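Side-chain contacts in OmpA family protein (Klebsiella pneumoniae subsp. pneumoniae, PDB 7RJJ), which probably binds the peptidoglycan of the cell wall through its OmpA-like domain, which makes up this chain and holds D-alanine in a pocket: residues R29-S32 and S33-I37; G79-D83 and S84-V88; D101-E104 and G105-L108. All blocks are in the same frame, centred on the assembly; numbering follows the deposited sequence. Where two conformers were deposited one is given.

Contact 1 of 3, residues R29-S32 and S33-I37; sequences RLVS and SLMDI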
loop_
_atom_site.group_PDB
_atom_site.type_symbol
_atom_site.label_atom_id
_atom_site.label_comp_id
_atom_site.label_asym_id
_atom_site.label_seq_id
_atom_site.Cartn_x
_atom_site.Cartn_y
_atom_site.Cartn_z
ATOM N N ARG A 29 -2.179 3.103 11.616
ATOM C CA ARG A 29 -1.609 2.039 10.734
ATOM C C ARG A 29 -0.504 2.622 9.846
ATOM O O ARG A 29 0.508 1.904 9.580
ATOM C CB ARG A 29 -2.711 1.391 9.890
ATOM C CG ARG A 29 -3.532 0.355 10.644
ATOM C CD ARG A 29 -4.792 -0.058 9.910
ATOM N NE ARG A 29 -5.776 1.019 9.884
ATOM C CZ ARG A 29 -7.018 0.909 9.414
ATOM N NH1 ARG A 29 -7.445 -0.240 8.912
ATOM N NH2 ARG A 29 -7.832 1.951 9.455
ATOM N N LEU A 30 -0.670 3.874 9.414
ATOM C CA LEU A 30 0.373 4.528 8.580
ATOM C C LEU A 30 1.631 4.758 9.414
ATOM O O LEU A 30 2.751 4.436 8.924
ATOM C CB LEU A 30 -0.174 5.852 8.046
ATOM C CG LEU A 30 -1.249 5.726 6.973
ATOM C CD1 LEU A 30 -1.939 7.068 6.748
ATOM C CD2 LEU A 30 -0.660 5.184 5.680
ATOM N N VAL A 31 1.460 5.333 10.612
ATOM C CA VAL A 31 2.628 5.622 11.487
ATOM C C VAL A 31 3.358 4.297 11.754
ATOM O O VAL A 31 4.629 4.301 11.727
ATOM C CB VAL A 31 2.208 6.363 12.777
ATOM C CG1 VAL A 31 3.323 6.388 13.811
ATOM C CG2 VAL A 31 1.729 7.781 12.478
ATOM N N SER A 32 2.594 3.204 11.949
ATOM C CA SER A 32 3.219 1.890 12.256
ATOM C C SER A 32 4.141 1.452 11.103
ATOM O O SER A 32 5.287 0.989 11.382
ATOM C CB SER A 32 2.174 0.852 12.560
ATOM O OG SER A 32 2.792 -0.393 12.823
ATOM N N SER A 33 3.670 1.592 9.865
ATOM C CA SER A 33 4.496 1.239 8.677
ATOM C C SER A 33 5.702 2.173 8.600
ATOM O O SER A 33 6.803 1.689 8.283
ATOM C CB SER A 33 3.700 1.315 7.408
ATOM O OG SER A 33 2.669 0.344 7.405
ATOM N N LEU A 34 5.469 3.461 8.867
ATOM C CA LEU A 34 6.527 4.493 8.826
ATOM C C LEU A 34 7.675 4.104 9.753
ATOM O O LEU A 34 8.833 4.150 9.341
ATOM C CB LEU A 34 5.921 5.850 9.196
ATOM C CG LEU A 34 6.921 7.001 9.285
ATOM C CD1 LEU A 34 7.649 7.190 7.963
ATOM C CD2 LEU A 34 6.234 8.289 9.703
HETATM N N MSE A 35 7.342 3.710 10.988
HETATM C CA MSE A 35 8.362 3.345 11.958
HETATM C C MSE A 35 9.175 2.162 11.423
HETATM O O MSE A 35 10.415 2.167 11.499
HETATM C CB MSE A 35 7.724 3.086 13.326
HETATM C CG MSE A 35 7.769 4.301 14.230
HETATM SE SE MSE A 35 6.455 4.247 15.675
HETATM C CE MSE A 35 4.927 3.068 15.328
ATOM N N ASP A 36 8.486 1.177 10.829
ATOM C CA ASP A 36 9.161 0.021 10.253
ATOM C C ASP A 36 10.095 0.483 9.120
ATOM O O ASP A 36 11.204 -0.071 9.007
ATOM C CB ASP A 36 8.170 -1.027 9.741
ATOM C CG ASP A 36 7.363 -1.723 10.831
ATOM O OD1 ASP A 36 7.842 -1.779 11.962
ATOM O OD2 ASP A 36 6.254 -2.199 10.527
ATOM N N ILE A 37 9.657 1.464 8.326
ATOM C CA ILE A 37 10.482 2.038 7.217
ATOM C C ILE A 37 11.698 2.769 7.808
ATOM O O ILE A 37 12.824 2.575 7.271
ATOM C CB ILE A 37 9.632 2.963 6.314
ATOM C CG1 ILE A 37 8.708 2.138 5.415
ATOM C CG2 ILE A 37 10.515 3.902 5.496
ATOM C CD1 ILE A 37 7.561 2.900 4.791
HETATM O O HOH W 1 5.983 -0.382 13.657
#

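Contact 2 of 3, residues G79-D83 and S84-V88; sequences GDVPD and SCFAV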
loop_
_atom_site.group_PDB
_atom_site.type_symbol
_atom_site.label_atom_id
_atom_site.label_comp_id
_atom_site.label_asym_id
_atom_site.label_seq_id
_atom_site.Cartn_x
_atom_site.Cartn_y
_atom_site.Cartn_z
ATOM N N GLY A 79 5.879 11.604 6.377
ATOM C CA GLY A 79 6.928 10.784 7.026
ATOM C C GLY A 79 8.352 11.181 6.641
ATOM O O GLY A 79 9.311 10.532 7.198
ATOM N N ASP A 80 8.470 12.285 5.849
ATOM C CA ASP A 80 9.809 12.805 5.449
ATOM C C ASP A 80 10.722 11.692 4.916
ATOM O O ASP A 80 11.939 11.771 5.154
ATOM C CB ASP A 80 10.497 13.551 6.594
ATOM C CG ASP A 80 9.832 14.868 6.939
ATOM O OD1 ASP A 80 8.598 14.863 7.177
ATOM O OD2 ASP A 80 10.543 15.899 6.927
ATOM N N VAL A 81 10.160 10.693 4.233
ATOM C CA VAL A 81 10.983 9.621 3.596
ATOM C C VAL A 81 11.378 10.125 2.208
ATOM O O VAL A 81 10.520 10.606 1.471
ATOM C CB VAL A 81 10.209 8.291 3.522
ATOM C CG1 VAL A 81 11.032 7.188 2.873
ATOM C CG2 VAL A 81 9.708 7.854 4.896
ATOM N N PRO A 82 12.674 10.080 1.807
ATOM C CA PRO A 82 13.077 10.565 0.484
ATOM C C PRO A 82 12.257 9.923 -0.648
ATOM O O PRO A 82 11.984 8.739 -0.583
ATOM C CB PRO A 82 14.575 10.215 0.401
ATOM C CG PRO A 82 15.017 10.154 1.856
ATOM C CD PRO A 82 13.819 9.616 2.609
ATOM N N ASP A 83 11.930 10.709 -1.670
ATOM C CA ASP A 83 11.082 10.232 -2.795
ATOM C C ASP A 83 11.721 9.039 -3.525
ATOM O O ASP A 83 10.975 8.175 -3.958
ATOM C CB ASP A 83 10.743 11.399 -3.710
ATOM C CG ASP A 83 9.760 11.078 -4.816
ATOM O OD1 ASP A 83 10.143 10.343 -5.721
ATOM O OD2 ASP A 83 8.629 11.585 -4.783
ATOM N N SER A 84 13.045 9.023 -3.648
ATOM C CA SER A 84 13.691 7.926 -4.425
ATOM C C SER A 84 13.583 6.574 -3.711
ATOM O O SER A 84 13.878 5.562 -4.360
ATOM C CB SER A 84 15.132 8.236 -4.730
ATOM O OG SER A 84 15.911 8.273 -3.553
ATOM N N CYS A 85 13.159 6.542 -2.444
ATOM C CA CYS A 85 13.088 5.240 -1.719
ATOM C C CYS A 85 11.962 4.346 -2.246
ATOM O O CYS A 85 12.036 3.116 -2.034
ATOM C CB CYS A 85 12.793 5.447 -0.238
ATOM S SG CYS A 85 14.049 6.413 0.631
ATOM N N PHE A 86 10.967 4.939 -2.906
ATOM C CA PHE A 86 9.734 4.194 -3.263
ATOM C C PHE A 86 9.682 3.667 -4.701
ATOM O O PHE A 86 10.261 4.256 -5.638
ATOM C CB PHE A 86 8.528 5.112 -3.080
ATOM C CG PHE A 86 8.434 5.731 -1.710
ATOM C CD1 PHE A 86 7.798 5.066 -0.682
ATOM C CD2 PHE A 86 9.003 6.970 -1.445
ATOM C CE1 PHE A 86 7.720 5.625 0.586
ATOM C CE2 PHE A 86 8.925 7.527 -0.177
ATOM C CZ PHE A 86 8.277 6.853 0.832
ATOM N N ALA A 87 8.983 2.533 -4.828
ATOM C CA ALA A 87 8.624 1.916 -6.123
ATOM C C ALA A 87 7.155 1.520 -5.983
ATOM O O ALA A 87 6.838 0.783 -5.005
ATOM C CB ALA A 87 9.525 0.759 -6.464
ATOM N N VAL A 88 6.274 2.076 -6.824
ATOM C CA VAL A 88 4.824 1.770 -6.639
ATOM C C VAL A 88 4.370 0.743 -7.669
ATOM O O VAL A 88 4.760 0.821 -8.840
ATOM C CB VAL A 88 3.920 3.022 -6.594
ATOM C CG1 VAL A 88 4.301 3.943 -5.434
ATOM C CG2 VAL A 88 3.868 3.783 -7.881
HETATM O O HOH W 2 10.110 6.796 -6.433
#

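Contact 3 of 3, residues D101-E104 and G105-L108; sequences DTPE and GRAL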
loop_
_atom_site.group_PDB
_atom_site.type_symbol
_atom_site.label_atom_id
_atom_site.label_comp_id
_atom_site.label_asym_id
_atom_site.label_seq_id
_atom_site.Cartn_x
_atom_site.Cartn_y
_atom_site.Cartn_z
ATOM N N ASP A 101 -17.017 -11.945 -0.974
ATOM C CA ASP A 101 -18.455 -12.305 -0.787
ATOM C C ASP A 101 -19.103 -11.546 0.379
ATOM O O ASP A 101 -20.292 -11.780 0.601
ATOM C CB ASP A 101 -18.638 -13.813 -0.592
ATOM C CG ASP A 101 -18.612 -14.601 -1.899
ATOM O OD1 ASP A 101 -18.760 -13.970 -2.982
ATOM O OD2 ASP A 101 -18.480 -15.843 -1.823
ATOM N N THR A 102 -18.353 -10.719 1.114
ATOM C CA THR A 102 -18.938 -9.926 2.229
ATOM C C THR A 102 -18.366 -8.514 2.198
ATOM O O THR A 102 -17.286 -8.290 1.641
ATOM C CB THR A 102 -18.653 -10.551 3.600
ATOM O OG1 THR A 102 -17.251 -10.434 3.856
ATOM C CG2 THR A 102 -19.098 -11.996 3.705
ATOM N N PRO A 103 -19.085 -7.519 2.764
ATOM C CA PRO A 103 -18.581 -6.152 2.838
ATOM C C PRO A 103 -17.282 -6.067 3.659
ATOM O O PRO A 103 -16.412 -5.321 3.261
ATOM C CB PRO A 103 -19.715 -5.366 3.516
ATOM C CG PRO A 103 -20.948 -6.204 3.269
ATOM C CD PRO A 103 -20.456 -7.638 3.287
ATOM N N GLU A 104 -17.189 -6.810 4.773
ATOM C CA GLU A 104 -15.955 -6.782 5.608
ATOM C C GLU A 104 -14.796 -7.357 4.788
ATOM O O GLU A 104 -13.674 -6.798 4.863
ATOM C CB GLU A 104 -16.089 -7.578 6.908
ATOM C CG GLU A 104 -17.154 -7.058 7.852
ATOM C CD GLU A 104 -18.585 -7.430 7.505
ATOM O OE1 GLU A 104 -19.496 -6.759 8.017
ATOM O OE2 GLU A 104 -18.790 -8.417 6.754
ATOM N N GLY A 105 -15.068 -8.429 4.042
ATOM C CA GLY A 105 -14.039 -9.066 3.202
ATOM C C GLY A 105 -13.558 -8.116 2.117
ATOM O O GLY A 105 -12.345 -7.999 1.937
ATOM N N ARG A 106 -14.494 -7.463 1.426
ATOM C CA ARG A 106 -14.136 -6.516 0.341
ATOM C C ARG A 106 -13.380 -5.330 0.948
ATOM O O ARG A 106 -12.432 -4.865 0.305
ATOM C CB ARG A 106 -15.375 -6.081 -0.448
ATOM C CG ARG A 106 -16.043 -7.211 -1.225
ATOM C CD ARG A 106 -17.169 -6.746 -2.134
ATOM N NE ARG A 106 -18.332 -6.241 -1.418
ATOM C CZ ARG A 106 -19.344 -6.995 -0.971
ATOM N NH1 ARG A 106 -19.338 -8.310 -1.144
ATOM N NH2 ARG A 106 -20.366 -6.423 -0.353
ATOM N N ALA A 107 -13.751 -4.891 2.154
ATOM C CA ALA A 107 -13.036 -3.742 2.764
ATOM C C ALA A 107 -11.586 -4.135 3.047
ATOM O O ALA A 107 -10.696 -3.268 2.877
ATOM C CB ALA A 107 -13.733 -3.263 4.012
ATOM N N LEU A 108 -11.359 -5.391 3.449
ATOM C CA LEU A 108 -9.975 -5.856 3.729
ATOM C C LEU A 108 -9.159 -5.883 2.431
ATOM O O LEU A 108 -7.946 -5.568 2.494
ATOM C CB LEU A 108 -10.011 -7.244 4.382
ATOM C CG LEU A 108 -10.337 -7.269 5.876
ATOM C CD1 LEU A 108 -10.589 -8.690 6.355
ATOM C CD2 LEU A 108 -9.236 -6.621 6.701
#

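Contact 1 of 3, residues R29-S32 and S33-I37
The carbonyls of R29, L30, V31 and S32 each accept the N-H of the residue four places on, from S33 to D36, which makes the two segments successive turns of helix 27-38, an alpha-helix of the OmpA-like peptidoglycan-binding domain. The bonds are not alike. L34 N lies 2.9 Å from L30 O, in the carbonyl plane, whereas D36 N stands 3.3 Å from S32 O and is tilted 26° from that plane. S32 O also accepts from a water, and sharing the oxygen is consistent with the longer bond.

On the buried side, S33 keeps its OG beside its own backbone N and anti to the carbonyl carbon (chi1 -65°), a rotation that turns the hydroxyl back along the helix until OG is 3.4 Å from R29 O. At most a weak bond, it is not settled, because the proton has another acceptor within reach. L34 lays its CB 3.2 Å from V31 O, and with CG anti to the backbone N its side chain touches M75 of helix 57-77. L30 meets W74 of that same helix, while S33 and I37 touch strand 112-117 through I114 and L116.

On the surface side, V31 and selenomethionine M35 cross at a slant, the methyl CE of M35 lying 4.0 Å from V31 CG1, but M35 is modelled in two conformers, so this touch is doubtful. One water bridges S32 and D36, a turn apart, donating to S32 O at 2.7 Å and to D36 OD1 at 2.9 Å.

Contact 2 of 3, residues G79-D83 and S84-V88
A short 3-10 turn carries the chain from the loop after helix 57-77 into strand 86-90, and its side chains fold back so that V81 and P82 meet C85 and F86. Two backbone bonds hold the turn. C85 N donates to P82 O at 3.1 Å, nearly straight at the hydrogen (161°) but from above the carbonyl plane. F86 N reaches D83 O at 3.4 Å, a weak bond despite its straightness. D83 O has a second partner in a water that donates to it and, at 2.7 Å, to F86 O, tying the turn to the first residue of the strand.

The F86 side chain turns back toward the loop. Its CG stands beside the backbone N (chi1 -54°), which sends the ring toward V81 with the two side chains at about a right angle. The rim atom CZ comes within 3.4 Å of V81 CG1, a close apolar touch. In the ring plane the edge faces the carbonyl oxygens of V81 and D83. P82 O approaches obliquely, 3.3 Å from F86 CE2. C85 CB lies over one face, offset toward the rim.

C85 SG rests against the proline ring, 3.8 Å from P82 CD, and is fixed by its disulfide to C123 near the chain's C-terminus. S84 OG bonds to A122 O, so the same C-terminal tail is held twice. D83 turns the other way, to a salt bridge with R76 of helix 57-77. Strands 43-49 and 86-90 are parallel neighbours with helix 57-77 between them in sequence, and the turn completes the return leg of this beta-alpha-beta crossover.

Contact 3 of 3, residues D101-E104 and G105-L108
T102 OG1 accepts the N-H of G105 at 3.0 Å, the side-chain capping bond of an N-cap residue, and with it starts helix 103-109. A chi1 of 68° sets OG1 between the backbone N and the carbonyl carbon of T102, where it can reach forward to the first turn; the bond is somewhat bent, 149° at the hydrogen. OG1 also lies against G105 CA, on a residue without a side chain. The carbonyl of the same threonine begins the regular helical pattern: R106 N donates to T102 O at 2.9 Å, followed by A107 N to P103 O and L108 N to E104 O. P103, whose nitrogen carries no hydrogen, occupies the first helical position, and thus no N-H has to be satisfied there.

R106 then turns back over the start of its own helix. The bend at chi3 (-68°) brings the guanidinium back, and the turn at chi4 lays it flat across the peptide that joins T102 to P103. T102 O and P103 N lie over the same face, 3.4 Å and 3.5 Å from its plane, and NH2 comes within 3.7 Å of P103 CG. On the outgoing part of the chain, R106 CG packs 3.3 Å from T102 O.

What positions this group lies further out. NH1 is hydrogen-bonded to N100 O, two residues before the cap, and the side chain also touches D52 and V54, both in the D-alanine pocket. At the far end, L108 O accepts from S13 OG and the L108 side chain rests on A98. In the chain, the helix follows the long loop leaving strand 86-90 and leads into strand 112-117, which lies between strands 7-8 and 43-49 in the sheet.

How the contacts relate
Contacts 1 and 2 adjoin, with centres 13 Å apart, and share apolar packing: L34 CD2 meets G79 CA at 3.7 Å, and L34 CD1 meets V81 CG2 at 3.8 Å. Helix 27-38 is thereby joined to the loop that enters strand 86-90. Contact 3 stands apart, on the opposite side of the chain's centre from contact 2, with nearest atoms about 17 Å away; from contact 1 the nearest atoms are about 7 Å away. Contact 3 lies near the ligand: the R106 side chain is about 7 Å from the bound D-alanine, and R110 of the pocket follows directly after helix 103-109.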